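PDB 5KBP: glycosyl hydrolase, family 38 from Enterococcus faecalis, which probably hydrolyses terminal alpha-linked mannose residues from carbohydrates, as a metal-dependent retaining alpha-mannosidase of glycoside hydrolase family 38. Local coordinates for residues D95-S100 with P712-A717; L296-S301 with L735-V740; S99-V104 with S691-V696. One frame throughout, in Å; residues are numbered along the deposited sequence.

Contact 1: residues D95-S100 with P712-A717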
ATOM      1  N   ASP A  95      18.421 -14.654  -1.639  1.00 61.42           N
ATOM      2  CA  ASP A  95      19.819 -14.235  -1.688  1.00 61.31           C
ATOM      3  C   ASP A  95      20.131 -13.457  -2.961  1.00 55.96           C
ATOM      4  O   ASP A  95      20.657 -12.341  -2.905  1.00 52.91           O
ATOM      5  CB  ASP A  95      20.735 -15.452  -1.559  1.00 77.80           C
ATOM      6  CG  ASP A  95      20.980 -15.846  -0.115  1.00 92.04           C
ATOM      7  OD1 ASP A  95      20.684 -15.026   0.780  1.00 96.38           O
ATOM      8  OD2 ASP A  95      21.475 -16.967   0.127  1.00 98.53           O
ATOM      9  N   PHE A  96      19.805 -14.027  -4.122  1.00 53.89           N
ATOM     10  CA  PHE A  96      20.266 -13.468  -5.386  1.00 53.85           C
ATOM     11  C   PHE A  96      19.428 -12.296  -5.880  1.00 52.53           C
ATOM     12  O   PHE A  96      19.928 -11.494  -6.677  1.00 59.10           O
ATOM     13  CB  PHE A  96      20.293 -14.559  -6.461  1.00 56.28           C
ATOM     14  CG  PHE A  96      21.301 -15.641  -6.203  1.00 66.52           C
ATOM     15  CD1 PHE A  96      22.655 -15.396  -6.364  1.00 67.18           C
ATOM     16  CD2 PHE A  96      20.896 -16.906  -5.807  1.00 68.50           C
ATOM     17  CE1 PHE A  96      23.587 -16.389  -6.129  1.00 65.63           C
ATOM     18  CE2 PHE A  96      21.824 -17.905  -5.571  1.00 71.77           C
ATOM     19  CZ  PHE A  96      23.171 -17.645  -5.733  1.00 70.52           C
ATOM     20  N   LEU A  97      18.180 -12.168  -5.435  1.00 47.63           N
ATOM     21  CA  LEU A  97      17.277 -11.170  -5.994  1.00 49.65           C
ATOM     22  C   LEU A  97      17.311  -9.832  -5.264  1.00 51.77           C
ATOM     23  O   LEU A  97      16.580  -8.916  -5.655  1.00 55.45           O
ATOM     24  CB  LEU A  97      15.843 -11.708  -6.017  1.00 48.06           C
ATOM     25  CG  LEU A  97      15.586 -12.765  -7.092  1.00 51.80           C
ATOM     26  CD1 LEU A  97      14.129 -13.192  -7.094  1.00 56.16           C
ATOM     27  CD2 LEU A  97      15.993 -12.226  -8.452  1.00 52.44           C
ATOM     28  N   ILE A  98      18.128  -9.688  -4.224  1.00 49.11           N
ATOM     29  CA  ILE A  98      18.311  -8.400  -3.569  1.00 48.58           C
ATOM     30  C   ILE A  98      19.776  -7.999  -3.690  1.00 52.49           C
ATOM     31  O   ILE A  98      20.660  -8.833  -3.901  1.00 50.21           O
ATOM     32  CB  ILE A  98      17.863  -8.409  -2.094  1.00 39.34           C
ATOM     33  CG1 ILE A  98      18.822  -9.231  -1.234  1.00 39.22           C
ATOM     34  CG2 ILE A  98      16.447  -8.947  -1.974  1.00 34.29           C
ATOM     35  CD1 ILE A  98      18.508  -9.159   0.244  1.00 35.42           C
ATOM     36  N   SER A  99      20.023  -6.699  -3.553  1.00 51.40           N
ATOM     37  CA  SER A  99      21.355  -6.160  -3.784  1.00 51.25           C
ATOM     38  C   SER A  99      22.343  -6.674  -2.741  1.00 45.29           C
ATOM     39  O   SER A  99      21.969  -7.227  -1.702  1.00 51.38           O
ATOM     40  CB  SER A  99      21.329  -4.631  -3.766  1.00 56.67           C
ATOM     41  OG  SER A  99      20.983  -4.139  -2.483  1.00 54.62           O
ATOM     42  N   SER A 100      23.629  -6.484  -3.042  1.00 40.83           N
ATOM     43  CA  SER A 100      24.684  -6.898  -2.123  1.00 47.36           C
ATOM     44  C   SER A 100      24.553  -6.187  -0.783  1.00 45.31           C
ATOM     45  O   SER A 100      24.652  -6.814   0.279  1.00 48.96           O
ATOM     46  CB  SER A 100      26.054  -6.624  -2.747  1.00 41.20           C
ATOM     47  OG  SER A 100      26.228  -7.360  -3.944  1.00 47.32           O
ATOM     48  N   PRO A 712      18.183 -21.462 -16.553  1.00 58.41           N
ATOM     49  CA  PRO A 712      18.038 -20.065 -16.121  1.00 54.20           C
ATOM     50  C   PRO A 712      18.879 -19.786 -14.884  1.00 54.42           C
ATOM     51  O   PRO A 712      18.830 -20.529 -13.901  1.00 54.50           O
ATOM     52  CB  PRO A 712      16.539 -19.937 -15.831  1.00 49.83           C
ATOM     53  CG  PRO A 712      16.123 -21.316 -15.451  1.00 50.01           C
ATOM     54  CD  PRO A 712      16.973 -22.255 -16.270  1.00 52.01           C
ATOM     55  N   GLN A 713      19.653 -18.706 -14.939  1.00 56.56           N
ATOM     56  CA  GLN A 713      20.542 -18.316 -13.858  1.00 52.65           C
ATOM     57  C   GLN A 713      20.183 -16.923 -13.358  1.00 56.10           C
ATOM     58  O   GLN A 713      19.574 -16.120 -14.072  1.00 59.10           O
ATOM     59  CB  GLN A 713      22.007 -18.344 -14.310  1.00 50.84           C
ATOM     60  CG  GLN A 713      22.534 -19.727 -14.637  1.00 55.20           C
ATOM     61  CD  GLN A 713      22.712 -20.587 -13.403  1.00 66.00           C
ATOM     62  OE1 GLN A 713      22.852 -20.078 -12.291  1.00 65.31           O
ATOM     63  NE2 GLN A 713      22.709 -21.900 -13.594  1.00 67.92           N
ATOM     64  N   HIS A 714      20.574 -16.642 -12.118  1.00 54.35           N
ATOM     65  CA  HIS A 714      20.360 -15.335 -11.515  1.00 47.36           C
ATOM     66  C   HIS A 714      21.528 -14.413 -11.839  1.00 51.89           C
ATOM     67  O   HIS A 714      22.688 -14.831 -11.831  1.00 53.11           O
ATOM     68  CB  HIS A 714      20.211 -15.449  -9.996  1.00 53.53           C
ATOM     69  CG  HIS A 714      19.148 -16.407  -9.558  1.00 76.84           C
ATOM     70  ND1 HIS A 714      19.354 -17.768  -9.489  1.00 84.68           N
ATOM     71  CD2 HIS A 714      17.871 -16.199  -9.155  1.00 82.80           C
ATOM     72  CE1 HIS A 714      18.249 -18.358  -9.066  1.00 87.44           C
ATOM     73  NE2 HIS A 714      17.334 -17.429  -8.857  1.00 84.59           N
ATOM     74  N   GLN A 715      21.215 -13.152 -12.122  1.00 50.62           N
ATOM     75  CA  GLN A 715      22.230 -12.129 -12.310  1.00 50.44           C
ATOM     76  C   GLN A 715      21.815 -10.868 -11.567  1.00 47.94           C
ATOM     77  O   GLN A 715      20.632 -10.630 -11.314  1.00 43.89           O
ATOM     78  CB  GLN A 715      22.461 -11.799 -13.791  1.00 57.30           C
ATOM     79  CG  GLN A 715      21.336 -11.010 -14.442  1.00 55.50           C
ATOM     80  CD  GLN A 715      21.677 -10.556 -15.849  1.00 49.40           C
ATOM     81  OE1 GLN A 715      22.847 -10.501 -16.227  1.00 50.33           O
ATOM     82  NE2 GLN A 715      20.654 -10.233 -16.632  1.00 44.72           N
ATOM     83  N   GLN A 716      22.813 -10.065 -11.212  1.00 55.80           N
ATOM     84  CA  GLN A 716      22.565  -8.775 -10.585  1.00 59.72           C
ATOM     85  C   GLN A 716      22.658  -7.663 -11.620  1.00 61.04           C
ATOM     86  O   GLN A 716      21.649  -7.277 -12.219  1.00 66.49           O
ATOM     87  CB  GLN A 716      23.554  -8.532  -9.442  1.00 62.03           C
ATOM     88  CG  GLN A 716      23.155  -9.171  -8.120  1.00 73.61           C
ATOM     89  CD  GLN A 716      22.194  -8.310  -7.321  1.00 84.54           C
ATOM     90  OE1 GLN A 716      22.424  -7.116  -7.132  1.00 91.77           O
ATOM     91  NE2 GLN A 716      21.109  -8.913  -6.849  1.00 76.76           N
ATOM     92  N   ALA A 717      23.867  -7.155 -11.849  1.00 55.77           N
ATOM     93  CA  ALA A 717      24.059  -5.999 -12.714  1.00 51.37           C
ATOM     94  C   ALA A 717      24.491  -6.354 -14.130  1.00 52.59           C
ATOM     95  O   ALA A 717      24.241  -5.567 -15.047  1.00 45.14           O
ATOM     96  CB  ALA A 717      25.089  -5.043 -12.101  1.00 46.84           C
TER
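Phe96 and His714 bring the two backbones together, their CA atoms 6.4 Å apart. Residues 95-99 form an irregular loop, Ser99 being the N-cap of helix 100-117, while 712-717 runs through the short strand 713-714 into a loop. A loop of the family 38 N-terminal domain is thereby joined to the C-terminal beta domain, in a buried place away from the calcium-binding Phe253 and Tyr256. Both CB atoms point across the gap and meet at 3.6 Å, Phe96 CB against His714 CB. From there the rings run on as a slid parallel pair: their planes lie at 18°, but the centroids of the Phe96 and His714 rings are 5.1 Å apart and the overlap is slight. Phe96 CD2 sits over the rim of one imidazole face, and Leu97 CD2 approaches the same ring at its edge. Gln716 makes the polar link. Its chain is bent at chi2 (-84°), which brings the amide to the loop carbonyls, and NE2 donates to Phe96 O at 2.8 Å. The acceptor lies in the plane of the Gln716 amide, yet NE2 stands above the carbonyl plane of Phe96 (36° out of it). Ile98 O is also close, 3.0 Å from Gln716 NE2. Gln716 thus satisfies a loop carbonyl, whereas His714 contributes mainly ring and methylene surface, its buried ND1 having no partner in the model.

Contact 2: residues L296-S301 with L735-V740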
ATOM      1  N   LEU A 296      13.655 -23.251  -9.070  1.00 55.64           N
ATOM      2  CA  LEU A 296      12.864 -22.041  -8.860  1.00 57.48           C
ATOM      3  C   LEU A 296      13.618 -20.789  -9.292  1.00 54.02           C
ATOM      4  O   LEU A 296      13.333 -19.689  -8.810  1.00 58.08           O
ATOM      5  CB  LEU A 296      12.397 -21.917  -7.403  1.00 58.67           C
ATOM      6  CG  LEU A 296      11.729 -23.170  -6.833  1.00 61.23           C
ATOM      7  CD1 LEU A 296      11.226 -22.924  -5.420  1.00 54.92           C
ATOM      8  CD2 LEU A 296      10.597 -23.639  -7.737  1.00 66.06           C
ATOM      9  N   ALA A 297      14.577 -20.942 -10.209  1.00 47.64           N
ATOM     10  CA  ALA A 297      15.352 -19.796 -10.671  1.00 49.82           C
ATOM     11  C   ALA A 297      14.514 -18.850 -11.518  1.00 51.21           C
ATOM     12  O   ALA A 297      14.838 -17.661 -11.618  1.00 62.39           O
ATOM     13  CB  ALA A 297      16.569 -20.265 -11.466  1.00 50.61           C
ATOM     14  N   ASN A 298      13.437 -19.348 -12.131  1.00 48.05           N
ATOM     15  CA  ASN A 298      12.570 -18.504 -12.947  1.00 46.47           C
ATOM     16  C   ASN A 298      11.778 -17.493 -12.128  1.00 45.79           C
ATOM     17  O   ASN A 298      11.035 -16.698 -12.714  1.00 50.73           O
ATOM     18  CB  ASN A 298      11.618 -19.372 -13.772  1.00 46.67           C
ATOM     19  CG  ASN A 298      12.341 -20.175 -14.831  1.00 52.15           C
ATOM     20  OD1 ASN A 298      12.219 -21.398 -14.893  1.00 53.17           O
ATOM     21  ND2 ASN A 298      13.112 -19.489 -15.668  1.00 49.89           N
ATOM     22  N   THR A 299      11.908 -17.502 -10.800  1.00 44.90           N
ATOM     23  CA  THR A 299      11.323 -16.433  -9.999  1.00 47.84           C
ATOM     24  C   THR A 299      11.986 -15.093 -10.289  1.00 48.89           C
ATOM     25  O   THR A 299      11.372 -14.040 -10.081  1.00 41.42           O
ATOM     26  CB  THR A 299      11.438 -16.763  -8.511  1.00 48.77           C
ATOM     27  OG1 THR A 299      12.808 -17.029  -8.181  1.00 50.69           O
ATOM     28  CG2 THR A 299      10.592 -17.977  -8.160  1.00 50.80           C
ATOM     29  N   SER A 300      13.229 -15.112 -10.774  1.00 41.21           N
ATOM     30  CA  SER A 300      13.940 -13.880 -11.088  1.00 50.21           C
ATOM     31  C   SER A 300      13.279 -13.093 -12.214  1.00 49.25           C
ATOM     32  O   SER A 300      13.478 -11.877 -12.304  1.00 51.05           O
ATOM     33  CB  SER A 300      15.393 -14.200 -11.450  1.00 49.97           C
ATOM     34  OG  SER A 300      15.462 -15.265 -12.382  1.00 56.73           O
ATOM     35  N   SER A 301      12.497 -13.753 -13.068  1.00 36.07           N
ATOM     36  CA  SER A 301      11.789 -13.080 -14.149  1.00 43.31           C
ATOM     37  C   SER A 301      10.302 -12.898 -13.869  1.00 41.36           C
ATOM     38  O   SER A 301       9.623 -12.214 -14.643  1.00 49.50           O
ATOM     39  CB  SER A 301      11.966 -13.852 -15.464  1.00 41.12           C
ATOM     40  OG  SER A 301      11.392 -15.145 -15.382  1.00 44.78           O
ATOM     41  N   LEU A 735      16.626  -6.701 -14.712  1.00 41.61           N
ATOM     42  CA  LEU A 735      16.387  -7.846 -15.589  1.00 46.04           C
ATOM     43  C   LEU A 735      17.290  -8.975 -15.100  1.00 44.46           C
ATOM     44  O   LEU A 735      18.372  -9.223 -15.630  1.00 56.45           O
ATOM     45  CB  LEU A 735      16.654  -7.476 -17.044  1.00 44.10           C
ATOM     46  CG  LEU A 735      16.185  -6.088 -17.492  1.00 42.98           C
ATOM     47  CD1 LEU A 735      16.505  -5.861 -18.964  1.00 41.48           C
ATOM     48  CD2 LEU A 735      14.698  -5.892 -17.222  1.00 38.79           C
ATOM     49  N   ASN A 736      16.820  -9.670 -14.066  1.00 42.66           N
ATOM     50  CA  ASN A 736      17.670 -10.528 -13.252  1.00 51.44           C
ATOM     51  C   ASN A 736      17.707 -11.982 -13.709  1.00 50.36           C
ATOM     52  O   ASN A 736      18.420 -12.783 -13.094  1.00 52.81           O
ATOM     53  CB  ASN A 736      17.219 -10.459 -11.789  1.00 50.99           C
ATOM     54  CG  ASN A 736      17.273  -9.048 -11.233  1.00 55.10           C
ATOM     55  OD1 ASN A 736      16.266  -8.509 -10.777  1.00 55.62           O
ATOM     56  ND2 ASN A 736      18.453  -8.441 -11.275  1.00 60.96           N
ATOM     57  N   GLU A 737      16.973 -12.351 -14.755  1.00 44.59           N
ATOM     58  CA  GLU A 737      17.032 -13.699 -15.308  1.00 50.23           C
ATOM     59  C   GLU A 737      17.757 -13.669 -16.645  1.00 45.36           C
ATOM     60  O   GLU A 737      17.438 -12.846 -17.511  1.00 43.19           O
ATOM     61  CB  GLU A 737      15.637 -14.301 -15.489  1.00 54.08           C
ATOM     62  CG  GLU A 737      15.669 -15.779 -15.856  1.00 42.25           C
ATOM     63  CD  GLU A 737      14.322 -16.305 -16.299  1.00 53.14           C
ATOM     64  OE1 GLU A 737      14.061 -16.328 -17.520  1.00 57.09           O
ATOM     65  OE2 GLU A 737      13.519 -16.692 -15.427  1.00 51.41           O
ATOM     66  N   TYR A 738      18.721 -14.572 -16.813  1.00 41.79           N
ATOM     67  CA  TYR A 738      19.457 -14.698 -18.061  1.00 41.93           C
ATOM     68  C   TYR A 738      19.728 -16.170 -18.330  1.00 50.09           C
ATOM     69  O   TYR A 738      19.542 -17.031 -17.464  1.00 50.16           O
ATOM     70  CB  TYR A 738      20.776 -13.913 -18.026  1.00 38.63           C
ATOM     71  CG  TYR A 738      21.873 -14.601 -17.244  1.00 38.68           C
ATOM     72  CD1 TYR A 738      21.953 -14.471 -15.866  1.00 37.39           C
ATOM     73  CD2 TYR A 738      22.830 -15.381 -17.885  1.00 38.43           C
ATOM     74  CE1 TYR A 738      22.953 -15.094 -15.146  1.00 43.54           C
ATOM     75  CE2 TYR A 738      23.830 -16.013 -17.172  1.00 42.31           C
ATOM     76  CZ  TYR A 738      23.887 -15.864 -15.802  1.00 46.09           C
ATOM     77  OH  TYR A 738      24.882 -16.489 -15.088  1.00 43.65           O
ATOM     78  N   GLU A 739      20.181 -16.451 -19.548  1.00 48.09           N
ATOM     79  CA  GLU A 739      20.602 -17.792 -19.926  1.00 53.12           C
ATOM     80  C   GLU A 739      21.642 -17.684 -21.029  1.00 55.93           C
ATOM     81  O   GLU A 739      21.455 -16.929 -21.988  1.00 69.34           O
ATOM     82  CB  GLU A 739      19.415 -18.643 -20.395  1.00 57.30           C
ATOM     83  CG  GLU A 739      19.810 -20.028 -20.885  1.00 60.98           C
ATOM     84  CD  GLU A 739      18.614 -20.888 -21.242  1.00 69.12           C
ATOM     85  OE1 GLU A 739      18.738 -22.129 -21.187  1.00 64.65           O
ATOM     86  OE2 GLU A 739      17.551 -20.325 -21.574  1.00 70.27           O
ATOM     87  N   VAL A 740      22.733 -18.426 -20.885  1.00 49.18           N
ATOM     88  CA  VAL A 740      23.784 -18.489 -21.894  1.00 46.38           C
ATOM     89  C   VAL A 740      23.511 -19.717 -22.751  1.00 52.17           C
ATOM     90  O   VAL A 740      23.652 -20.854 -22.288  1.00 59.23           O
ATOM     91  CB  VAL A 740      25.178 -18.543 -21.258  1.00 48.80           C
ATOM     92  CG1 VAL A 740      26.251 -18.511 -22.334  1.00 47.43           C
ATOM     93  CG2 VAL A 740      25.356 -17.391 -20.282  1.00 51.34           C
TER
HETATM   94  O   HOH W   1      13.579  -9.340 -13.702  1.00 47.90           O
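Glu737 reaches from the start of strand 737-740 to the short 3-10 turn 297-299, and its carboxylate carries the direct hydrogen bonds. OE2 accepts from Asn298 ND2 at 2.8 Å in a nearly straight bond (173°), and from Ser301 OG at 2.6 Å. The two donors come from opposite faces of the carboxylate plane, each well out of it, so OE2 is clasped between them. An extended chain beyond CG, with CG anti to the backbone N (chi1 -171°), carries the acid that far. The Asn298 amide and the carboxylate are turned 69° against each other.

Van der Waals contact fills in behind the acid. Ser300 OG rests on the aliphatic stem, 3.3 Å from Glu737 CB, while Ser300 CB lies near Asn736 O. That hydroxyl is spent within its own turn: it donates to Ala297 O at 2.6 Å, nearly in line with the carbonyl, and Thr299 OG1 likewise returns to Leu296 O. A water lies between Ser300 O, to which it can donate, and Asn736 N, from which it accepts at 3.3 Å.

The other carboxylate oxygen, Glu737 OE1, bonds Thr749 OG1 of the adjoining strand 745-753, and Arg752 of that strand bonds Asn298 O and Ser301 OG. The turn leading into helix 304-332 is therefore held to the C-terminal beta domain where strand 737-740 runs antiparallel between strands 713-714 and 745-753.

Contact 3: residues S99-V104 with S691-V696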
ATOM      1  N   SER A  99      20.023  -6.699  -3.553  1.00 51.40           N
ATOM      2  CA  SER A  99      21.355  -6.160  -3.784  1.00 51.25           C
ATOM      3  C   SER A  99      22.343  -6.674  -2.741  1.00 45.29           C
ATOM      4  O   SER A  99      21.969  -7.227  -1.702  1.00 51.38           O
ATOM      5  CB  SER A  99      21.329  -4.631  -3.766  1.00 56.67           C
ATOM      6  OG  SER A  99      20.983  -4.139  -2.483  1.00 54.62           O
ATOM      7  N   SER A 100      23.629  -6.484  -3.042  1.00 40.83           N
ATOM      8  CA  SER A 100      24.684  -6.898  -2.123  1.00 47.36           C
ATOM      9  C   SER A 100      24.553  -6.187  -0.783  1.00 45.31           C
ATOM     10  O   SER A 100      24.652  -6.814   0.279  1.00 48.96           O
ATOM     11  CB  SER A 100      26.054  -6.624  -2.747  1.00 41.20           C
ATOM     12  OG  SER A 100      26.228  -7.360  -3.944  1.00 47.32           O
ATOM     13  N   GLU A 101      24.328  -4.873  -0.814  1.00 45.54           N
ATOM     14  CA  GLU A 101      24.180  -4.118   0.425  1.00 41.33           C
ATOM     15  C   GLU A 101      22.914  -4.512   1.172  1.00 44.94           C
ATOM     16  O   GLU A 101      22.913  -4.567   2.407  1.00 50.79           O
ATOM     17  CB  GLU A 101      24.186  -2.618   0.133  1.00 42.13           C
ATOM     18  CG  GLU A 101      25.568  -2.055  -0.138  1.00 50.89           C
ATOM     19  CD  GLU A 101      26.472  -2.141   1.075  1.00 50.69           C
ATOM     20  OE1 GLU A 101      25.976  -1.946   2.206  1.00 42.90           O
ATOM     21  OE2 GLU A 101      27.679  -2.409   0.900  1.00 50.61           O
ATOM     22  N   SER A 102      21.827  -4.790   0.446  1.00 47.97           N
ATOM     23  CA  SER A 102      20.580  -5.178   1.102  1.00 49.12           C
ATOM     24  C   SER A 102      20.761  -6.441   1.936  1.00 40.49           C
ATOM     25  O   SER A 102      20.144  -6.585   2.999  1.00 42.25           O
ATOM     26  CB  SER A 102      19.478  -5.378   0.065  1.00 43.94           C
ATOM     27  OG  SER A 102      19.131  -4.149  -0.546  1.00 40.97           O
ATOM     28  N   ASN A 103      21.604  -7.366   1.473  1.00 39.97           N
ATOM     29  CA  ASN A 103      21.929  -8.536   2.280  1.00 45.80           C
ATOM     30  C   ASN A 103      22.662  -8.138   3.552  1.00 47.32           C
ATOM     31  O   ASN A 103      22.440  -8.729   4.616  1.00 42.12           O
ATOM     32  CB  ASN A 103      22.767  -9.519   1.463  1.00 46.55           C
ATOM     33  CG  ASN A 103      21.944 -10.266   0.434  1.00 55.37           C
ATOM     34  OD1 ASN A 103      21.152 -11.143   0.781  1.00 59.80           O
ATOM     35  ND2 ASN A 103      22.131  -9.932  -0.837  1.00 48.77           N
ATOM     36  N   VAL A 104      23.541  -7.139   3.465  1.00 50.06           N
ATOM     37  CA  VAL A 104      24.281  -6.687   4.638  1.00 40.81           C
ATOM     38  C   VAL A 104      23.378  -5.891   5.574  1.00 39.88           C
ATOM     39  O   VAL A 104      23.434  -6.058   6.798  1.00 42.05           O
ATOM     40  CB  VAL A 104      25.516  -5.874   4.202  1.00 48.43           C
ATOM     41  CG1 VAL A 104      26.052  -5.045   5.357  1.00 46.95           C
ATOM     42  CG2 VAL A 104      26.598  -6.804   3.664  1.00 49.10           C
ATOM     43  N   SER A 691      27.041 -11.293  -9.007  1.00 51.89           N
ATOM     44  CA  SER A 691      26.274 -11.858  -7.904  1.00 48.03           C
ATOM     45  C   SER A 691      26.342 -10.941  -6.690  1.00 48.88           C
ATOM     46  O   SER A 691      26.262  -9.717  -6.826  1.00 50.06           O
ATOM     47  CB  SER A 691      26.785 -13.257  -7.553  1.00 48.53           C
ATOM     48  OG  SER A 691      25.915 -13.899  -6.637  1.00 48.22           O
ATOM     49  N   ILE A 692      26.494 -11.517  -5.503  1.00 44.72           N
ATOM     50  CA  ILE A 692      26.525 -10.760  -4.258  1.00 43.02           C
ATOM     51  C   ILE A 692      27.981 -10.617  -3.835  1.00 38.59           C
ATOM     52  O   ILE A 692      28.591 -11.577  -3.351  1.00 42.03           O
ATOM     53  CB  ILE A 692      25.686 -11.434  -3.166  1.00 39.51           C
ATOM     54  CG1 ILE A 692      24.255 -11.636  -3.662  1.00 37.34           C
ATOM     55  CG2 ILE A 692      25.713 -10.605  -1.890  1.00 37.87           C
ATOM     56  CD1 ILE A 692      23.602 -10.363  -4.155  1.00 36.48           C
ATOM     57  N   TYR A 693      28.530  -9.413  -4.011  1.00 43.05           N
ATOM     58  CA  TYR A 693      29.930  -9.124  -3.692  1.00 43.35           C
ATOM     59  C   TYR A 693      30.867 -10.104  -4.393  1.00 45.31           C
ATOM     60  O   TYR A 693      31.880 -10.535  -3.836  1.00 47.42           O
ATOM     61  CB  TYR A 693      30.172  -9.141  -2.182  1.00 49.12           C
ATOM     62  CG  TYR A 693      29.455  -8.058  -1.408  1.00 56.76           C
ATOM     63  CD1 TYR A 693      29.784  -6.721  -1.579  1.00 57.36           C
ATOM     64  CD2 TYR A 693      28.466  -8.377  -0.488  1.00 60.27           C
ATOM     65  CE1 TYR A 693      29.136  -5.729  -0.867  1.00 57.63           C
ATOM     66  CE2 TYR A 693      27.814  -7.392   0.232  1.00 60.88           C
ATOM     67  CZ  TYR A 693      28.153  -6.070   0.037  1.00 56.14           C
ATOM     68  OH  TYR A 693      27.507  -5.085   0.749  1.00 49.88           O
ATOM     69  N   GLU A 694      30.533 -10.454  -5.634  1.00 44.96           N
ATOM     70  CA  GLU A 694      31.234 -11.541  -6.301  1.00 56.62           C
ATOM     71  C   GLU A 694      30.907 -11.533  -7.785  1.00 62.37           C
ATOM     72  O   GLU A 694      29.749 -11.347  -8.171  1.00 58.35           O
ATOM     73  CB  GLU A 694      30.845 -12.890  -5.677  1.00 56.53           C
ATOM     74  CG  GLU A 694      31.215 -14.110  -6.492  1.00 60.26           C
ATOM     75  CD  GLU A 694      30.686 -15.390  -5.874  1.00 66.95           C
ATOM     76  OE1 GLU A 694      31.448 -16.375  -5.794  1.00 67.31           O
ATOM     77  OE2 GLU A 694      29.509 -15.404  -5.457  1.00 71.97           O
ATOM     78  N   VAL A 695      31.931 -11.731  -8.607  1.00 64.55           N
ATOM     79  CA  VAL A 695      31.765 -12.068 -10.016  1.00 60.12           C
ATOM     80  C   VAL A 695      31.950 -13.578 -10.106  1.00 63.73           C
ATOM     81  O   VAL A 695      33.078 -14.078 -10.157  1.00 77.24           O
ATOM     82  CB  VAL A 695      32.751 -11.314 -10.910  1.00 62.75           C
ATOM     83  CG1 VAL A 695      32.613 -11.772 -12.353  1.00 64.62           C
ATOM     84  CG2 VAL A 695      32.520  -9.815 -10.803  1.00 66.89           C
ATOM     85  N   VAL A 696      30.842 -14.308 -10.114  1.00 57.93           N
ATOM     86  CA  VAL A 696      30.865 -15.761 -10.001  1.00 59.32           C
ATOM     87  C   VAL A 696      31.085 -16.380 -11.376  1.00 60.90           C
ATOM     88  O   VAL A 696      30.566 -15.895 -12.391  1.00 60.75           O
ATOM     89  CB  VAL A 696      29.569 -16.278  -9.346  1.00 53.58           C
ATOM     90  CG1 VAL A 696      28.356 -15.984 -10.222  1.00 48.57           C
ATOM     91  CG2 VAL A 696      29.675 -17.762  -9.043  1.00 55.71           C
TER
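Ser100 and Tyr693 meet at the N-terminus of helix 100-117, which Ser99 N-caps: its OG accepts from Ser102 N at 3.1 Å. The first turn of this helix sits on the loop that joins strands 686-690 and 695-699. Ser100 works twice. Its OG, anti to the carbonyl carbon (chi1 -61°), accepts from Tyr693 N at 3.1 Å, while its CB stands over the centre of the tyrosine ring in a CH-pi contact, 3.5 Å from the centroid and 10° off the normal. Tyr693 has its backbone in the left-handed region, and its ring reaches along the first turn, where Val104 CG2 lies 3.7 Å from Tyr693 CE2. Ile692 turns its CD1 and CG2 methyls against Asn103 ND2, the two side chains crossing at about a right angle. Glu101, bent at chi2 (-65°), swings its carboxylate to the phenol. OE1 of that acid forms salt bridges with Arg105 and Arg846, and OE2 also bonds Thr832; Thr832 and Arg846, in the C-terminal beta sandwich, thus reach this corner. The Tyr693 hydroxyl donates to Glu101 OE2 at 2.7 Å: the oxygen lies at the ring edge, and the phenol meets it from above the carboxylate plane.

Contacts 1 and 3 join the N-terminal domain, and contact 2 the start of the middle-domain range, to residues 691-740. Contacts 1 and 3 share Ser99 and Ser100, with centres about 8 Å apart; contact 1 uses the loop before helix 100-117 and contact 3 its first turn. Contact 2 lies about 9 Å from contact 1 by centres, and strands 713-714 and 737-740 are antiparallel neighbours in one sheet. Contacts 2 and 3, about 16 Å apart by centres, do not touch, so contact 1 bridges them. Along the chain 95-104 and 296-301 precede 691-696, 712-717 and 735-740. Together these largely buried contacts join the N-terminal and middle parts to the C-terminal beta domain.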